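Local coordinates for protein 3-phosphoshikimate 1-carboxyvinyltransferase (Streptomyces sviceus, PDB 7M0O) that probably transfers the enolpyruvyl group of phosphoenolpyruvate to the 5-hydroxyl of shikimate 3-phosphate, the sixth step of the chorismate pathway, at residues Phe372-Thr375 with Gly376-Val379; Arg107-Leu110 with Pro111-Arg114. One frame throughout, in Å; residues are numbered along the deposited sequence. Where two conformers were deposited one is given.

Interaction 1: residues Phe372-Thr375 with Gly376-Val379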
ATOM      1  N   PHE A 372      13.682   0.425 -14.825  1.00 10.60           N
ATOM      2  CA  PHE A 372      14.461   0.436 -16.055  1.00 10.27           C
ATOM      3  C   PHE A 372      13.589   0.484 -17.301  1.00  9.83           C
ATOM      4  O   PHE A 372      14.101   0.811 -18.385  1.00 13.40           O
ATOM      5  CB  PHE A 372      15.426  -0.761 -16.094  1.00 12.81           C
ATOM      6  CG  PHE A 372      16.607  -0.579 -15.173  1.00 14.42           C
ATOM      7  CD1 PHE A 372      17.677   0.228 -15.547  1.00 17.35           C
ATOM      8  CD2 PHE A 372      16.612  -1.148 -13.915  1.00 14.66           C
ATOM      9  CE1 PHE A 372      18.743   0.436 -14.689  1.00 18.38           C
ATOM     10  CE2 PHE A 372      17.678  -0.945 -13.039  1.00 17.43           C
ATOM     11  CZ  PHE A 372      18.747  -0.157 -13.428  1.00 17.62           C
ATOM     12  N   ALA A 373      12.283   0.245 -17.162  1.00  8.96           N
ATOM     13  CA  ALA A 373      11.372   0.599 -18.243  1.00  9.67           C
ATOM     14  C   ALA A 373      11.454   2.089 -18.553  1.00 10.93           C
ATOM     15  O   ALA A 373      11.356   2.490 -19.717  1.00 11.92           O
ATOM     16  CB  ALA A 373       9.936   0.196 -17.883  1.00 12.40           C
ATOM     17  N   VAL A 374      11.595   2.936 -17.523  1.00 11.39           N
ATOM     18  CA  VAL A 374      11.716   4.363 -17.793  1.00 11.39           C
ATOM     19  C   VAL A 374      12.991   4.650 -18.583  1.00 10.77           C
ATOM     20  O   VAL A 374      12.996   5.470 -19.507  1.00 11.65           O
ATOM     21  CB  VAL A 374      11.667   5.178 -16.484  1.00 10.34           C
ATOM     22  CG1 VAL A 374      11.705   6.654 -16.817  1.00 11.15           C
ATOM     23  CG2 VAL A 374      10.422   4.853 -15.679  1.00 10.45           C
ATOM     24  N   THR A 375      14.096   3.989 -18.227  1.00 12.20           N
ATOM     25  CA  THR A 375      15.338   4.151 -18.973  1.00 11.87           C
ATOM     26  C   THR A 375      15.136   3.846 -20.447  1.00 12.76           C
ATOM     27  O   THR A 375      15.749   4.485 -21.311  1.00 12.63           O
ATOM     28  CB  THR A 375      16.416   3.227 -18.407  1.00 14.19           C
ATOM     29  OG1 THR A 375      16.481   3.364 -16.983  1.00 13.30           O
ATOM     30  CG2 THR A 375      17.768   3.555 -19.010  1.00 11.82           C
ATOM     31  N   GLY A 376      14.276   2.874 -20.747  1.00 10.38           N
ATOM     32  CA  GLY A 376      14.027   2.467 -22.127  1.00 13.39           C
ATOM     33  C   GLY A 376      13.327   3.502 -23.000  1.00 14.04           C
ATOM     34  O   GLY A 376      13.313   3.333 -24.226  1.00 14.41           O
ATOM     35  N   LEU A 377      12.714   4.538 -22.410  1.00 11.99           N
ATOM     36  CA  LEU A 377      12.233   5.670 -23.202  1.00 15.97           C
ATOM     37  C   LEU A 377      13.342   6.323 -24.018  1.00 16.16           C
ATOM     38  O   LEU A 377      13.079   6.847 -25.113  1.00 17.71           O
ATOM     39  CB  LEU A 377      11.610   6.718 -22.286  1.00 16.16           C
ATOM     40  CG  LEU A 377      10.346   6.287 -21.552  1.00 17.37           C
ATOM     41  CD1 LEU A 377       9.880   7.459 -20.735  1.00 16.34           C
ATOM     42  CD2 LEU A 377       9.258   5.833 -22.505  1.00 18.79           C
ATOM     43  N   ARG A 378      14.575   6.344 -23.498  1.00 16.65           N
ATOM     44  CA  ARG A 378      15.684   6.987 -24.188  1.00 18.29           C
ATOM     45  C   ARG A 378      16.775   6.032 -24.652  1.00 17.66           C
ATOM     46  O   ARG A 378      17.611   6.437 -25.469  1.00 16.81           O
ATOM     47  CB  ARG A 378      16.327   8.057 -23.288  1.00 21.55           C
ATOM     48  CG  ARG A 378      15.504   9.333 -23.139  1.00 19.62           C
ATOM     49  CD  ARG A 378      15.647  10.263 -24.346  1.00 27.52           C
ATOM     50  NE  ARG A 378      17.016  10.749 -24.511  1.00 27.14           N
ATOM     51  CZ  ARG A 378      17.545  11.736 -23.792  1.00 27.56           C
ATOM     52  NH1 ARG A 378      16.825  12.331 -22.857  1.00 26.35           N
ATOM     53  NH2 ARG A 378      18.800  12.113 -23.993  1.00 27.50           N
ATOM     54  N   VAL A 379      16.804   4.801 -24.143  1.00 13.91           N
ATOM     55  CA  VAL A 379      17.820   3.825 -24.534  1.00 15.51           C
ATOM     56  C   VAL A 379      17.136   2.662 -25.242  1.00 17.14           C
ATOM     57  O   VAL A 379      16.486   1.836 -24.582  1.00 16.06           O
ATOM     58  CB  VAL A 379      18.619   3.323 -23.320  1.00 15.00           C
ATOM     59  CG1 VAL A 379      19.599   2.242 -23.744  1.00 15.10           C
ATOM     60  CG2 VAL A 379      19.351   4.480 -22.623  1.00 15.38           C
TER

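Interaction 2: residues Arg107-Leu110 with Pro111-Arg114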
ATOM      1  N   ARG A 107      -1.811 -19.497   5.239  1.00 18.18           N
ATOM      2  CA  ARG A 107      -1.299 -18.242   5.774  1.00 15.35           C
ATOM      3  C   ARG A 107      -1.986 -17.939   7.104  1.00 16.98           C
ATOM      4  O   ARG A 107      -3.089 -17.370   7.110  1.00 16.95           O
ATOM      5  CB  ARG A 107      -1.513 -17.093   4.781  1.00 19.33           C
ATOM      6  CG  ARG A 107      -0.715 -17.249   3.473  1.00 22.46           C
ATOM      7  CD  ARG A 107      -0.839 -16.013   2.603  1.00 34.50           C
ATOM      8  NE  ARG A 107      -0.496 -14.808   3.350  1.00 32.87           N
ATOM      9  CZ  ARG A 107      -0.539 -13.578   2.851  1.00 34.72           C
ATOM     10  NH1 ARG A 107      -0.916 -13.382   1.597  1.00 30.98           N
ATOM     11  NH2 ARG A 107      -0.209 -12.543   3.612  1.00 32.01           N
ATOM     12  N   PRO A 108      -1.391 -18.275   8.243  1.00 17.32           N
ATOM     13  CA  PRO A 108      -2.079 -18.053   9.522  1.00 15.51           C
ATOM     14  C   PRO A 108      -2.108 -16.582   9.907  1.00 19.64           C
ATOM     15  O   PRO A 108      -1.470 -15.720   9.297  1.00 21.06           O
ATOM     16  CB  PRO A 108      -1.260 -18.875  10.521  1.00 23.19           C
ATOM     17  CG  PRO A 108       0.112 -18.883   9.940  1.00 24.09           C
ATOM     18  CD  PRO A 108      -0.072 -18.911   8.431  1.00 21.77           C
ATOM     19  N   LEU A 109      -2.880 -16.311  10.955  1.00 14.34           N
ATOM     20  CA  LEU A 109      -3.061 -14.969  11.505  1.00 16.46           C
ATOM     21  C   LEU A 109      -3.025 -15.016  13.030  1.00 16.95           C
ATOM     22  O   LEU A 109      -3.793 -14.323  13.709  1.00 13.92           O
ATOM     23  CB  LEU A 109      -4.367 -14.348  11.011  1.00 11.87           C
ATOM     24  CG  LEU A 109      -5.636 -15.176  11.293  1.00 15.44           C
ATOM     25  CD1 LEU A 109      -6.782 -14.281  11.756  1.00 16.14           C
ATOM     26  CD2 LEU A 109      -6.071 -15.959  10.061  1.00 20.38           C
ATOM     27  N   LEU A 110      -2.114 -15.817  13.590  1.00 14.34           N
ATOM     28  CA  LEU A 110      -2.151 -16.084  15.028  1.00 15.84           C
ATOM     29  C   LEU A 110      -2.000 -14.843  15.912  1.00 15.88           C
ATOM     30  O   LEU A 110      -2.715 -14.762  16.927  1.00 15.74           O
ATOM     31  CB  LEU A 110      -1.084 -17.127  15.393  1.00 16.96           C
ATOM     32  CG  LEU A 110      -1.186 -17.621  16.843  1.00 19.28           C
ATOM     33  CD1 LEU A 110      -2.595 -18.177  17.159  1.00 16.18           C
ATOM     34  CD2 LEU A 110      -0.117 -18.661  17.098  1.00 17.70           C
ATOM     35  N   PRO A 111      -1.131 -13.870  15.620  1.00 16.02           N
ATOM     36  CA  PRO A 111      -1.102 -12.680  16.494  1.00 16.07           C
ATOM     37  C   PRO A 111      -2.452 -11.999  16.614  1.00 14.11           C
ATOM     38  O   PRO A 111      -2.813 -11.529  17.704  1.00 17.35           O
ATOM     39  CB  PRO A 111      -0.065 -11.774  15.817  1.00 17.05           C
ATOM     40  CG  PRO A 111       0.838 -12.728  15.096  1.00 19.95           C
ATOM     41  CD  PRO A 111      -0.051 -13.830  14.610  1.00 18.15           C
ATOM     42  N   LEU A 112      -3.212 -11.942  15.520  1.00 13.70           N
ATOM     43  CA  LEU A 112      -4.526 -11.309  15.561  1.00 13.14           C
ATOM     44  C   LEU A 112      -5.529 -12.170  16.322  1.00 16.22           C
ATOM     45  O   LEU A 112      -6.296 -11.658  17.147  1.00 16.40           O
ATOM     46  CB  LEU A 112      -5.022 -11.049  14.143  1.00 13.17           C
ATOM     47  CG  LEU A 112      -6.415 -10.434  14.062  1.00 13.99           C
ATOM     48  CD1 LEU A 112      -6.495  -9.108  14.827  1.00 15.58           C
ATOM     49  CD2 LEU A 112      -6.767 -10.252  12.589  1.00 15.71           C
ATOM     50  N   SER A 113      -5.541 -13.479  16.065  1.00 11.92           N
ATOM     51  CA  SER A 113      -6.538 -14.306  16.743  1.00 12.11           C
ATOM     52  C   SER A 113      -6.200 -14.483  18.219  1.00 16.39           C
ATOM     53  O   SER A 113      -7.109 -14.664  19.040  1.00 14.86           O
ATOM     54  CB  SER A 113      -6.684 -15.654  16.039  1.00 16.65           C
ATOM     55  OG  SER A 113      -5.601 -16.506  16.351  1.00 19.72           O
ATOM     56  N   ARG A 114      -4.912 -14.433  18.574  1.00 14.28           N
ATOM     57  CA  ARG A 114      -4.542 -14.466  19.986  0.54 14.52           C
ATOM     58  C   ARG A 114      -4.988 -13.195  20.694  1.00 16.84           C
ATOM     59  O   ARG A 114      -5.478 -13.247  21.829  1.00 15.97           O
ATOM     60  CB  ARG A 114      -3.032 -14.671  20.122  0.54 14.85           C
ATOM     61  CG  ARG A 114      -2.483 -14.530  21.534  0.54 20.09           C
ATOM     62  CD  ARG A 114      -1.308 -13.569  21.530  0.54 24.16           C
ATOM     63  NE  ARG A 114      -1.695 -12.316  20.889  0.54 27.55           N
ATOM     64  CZ  ARG A 114      -0.918 -11.598  20.087  0.54 17.34           C
ATOM     65  NH1 ARG A 114       0.318 -11.979  19.813  0.54 30.90           N
ATOM     66  NH2 ARG A 114      -1.392 -10.487  19.572  0.54 23.21           N
TER

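Interaction 1: residues Phe372-Thr375 with Gly376-Val379
Thr375 and Val379 meet through both backbone and side chain. Thr375 O takes two N-H groups. Val379 N lies in the plane of this carbonyl, 3.0 Å from Thr375 O. Arg378 N is 3.1 Å from Thr375 O and sits above the same plane, about 45° out of it. Two bonds therefore grip one oxygen, from different directions. The side chains of the pair run side by side and point the same way. Thr375 CG2 is 4.1 Å from Val379 CG2. The threonine methyl gets there because it stands opposite the backbone N and beside the carbonyl carbon. The hydroxyl is left on the N side of the residue, where Thr375 OG1 hydrogen-bonds Ala302 O.

One residue earlier, Leu377 N bonds to Val374 O at 3.1 Å, again well above the carbonyl plane. Leu377 CG rests 3.4 Å from the same Val374 O. The two side chains touch only loosely, with Val374 CG1 4.4 Å from Leu377 CD1. Gly376 N makes an i to i+4 bond, 3.1 Å to Phe372 O, and a weak one to Ala373 O. The helical bonding is thus mixed: the i+4 bonds of Gly376 N and Val379 N stand beside the i+3 bonds of Leu377 N and Arg378 N. The turn carries the chain out of helix 366-375 toward strand 383-384.

Neighbouring elements cover part of the turn. Val374 and Leu377 both pack on Phe401 of helix 397-406. On helix 223-235, Val374 touches Tyr228 and Leu377 touches Ala232. Val379 lies against Phe306 and Ala355. Phe372 packs on Asn333 and Leu334 of helix 326-336. Its side chain is about 8 Å from that of Arg367, a predicted phosphoenolpyruvate-binding residue on the same helix.

Interaction 2: residues Arg107-Leu110 with Pro111-Arg114
Leu109 is the N-cap of helix 110-118, and its carbonyl starts the helical bonding. Ser113 N is 3.1 Å from Leu109 O, with an N-H...O angle of 163°. Leu112 N adds a weak bond to the same oxygen. The next i to i+4 bond follows, Arg114 N to Leu110 O at 2.8 Å. Arg114 CB also comes within 3.2 Å of Leu110 O. Pro111 sits in the first turn of the helix, where its lack of an N-H costs no helical bond. Its ring lies beside Leu110 CB and touches Tyr156 and Leu148.

The side chains of Leu109 and Leu112 cross obliquely, and Leu109 CD1 is 4.1 Å from Leu112 CD2. Both also pack on Tyr156, which belongs to helix 155-163. Leu110 CD1 lies 3.5 Å from Ser113 OG. That hydroxyl is set between the backbone N and the carbonyl carbon (chi1 77°), and it hydrogen-bonds His125 NE2.

The outer end of the Arg114 side chain is doubtful, since two conformers were deposited. Arg107, two residues before the cap, is predicted to bind phosphoenolpyruvate.

Overall arrangement
From the N terminus, interaction 2 comes first. It lies where the loop after helix 102-105 enters helix 110-118, and it joins this helix start to helix 155-163. Interaction 1 comes much later. It lies where helix 366-375 gives way to the loop before strand 383-384, close to helices 397-406 and 223-235. Each contact is local, within eight consecutive residues, so neither closes a long loop. They follow in series and neither nest nor cross. They sit on opposite sides of the chain's centre, with their own centres about 43 Å apart. This fits the two-domain build of EPSP synthases, with one contact in each half.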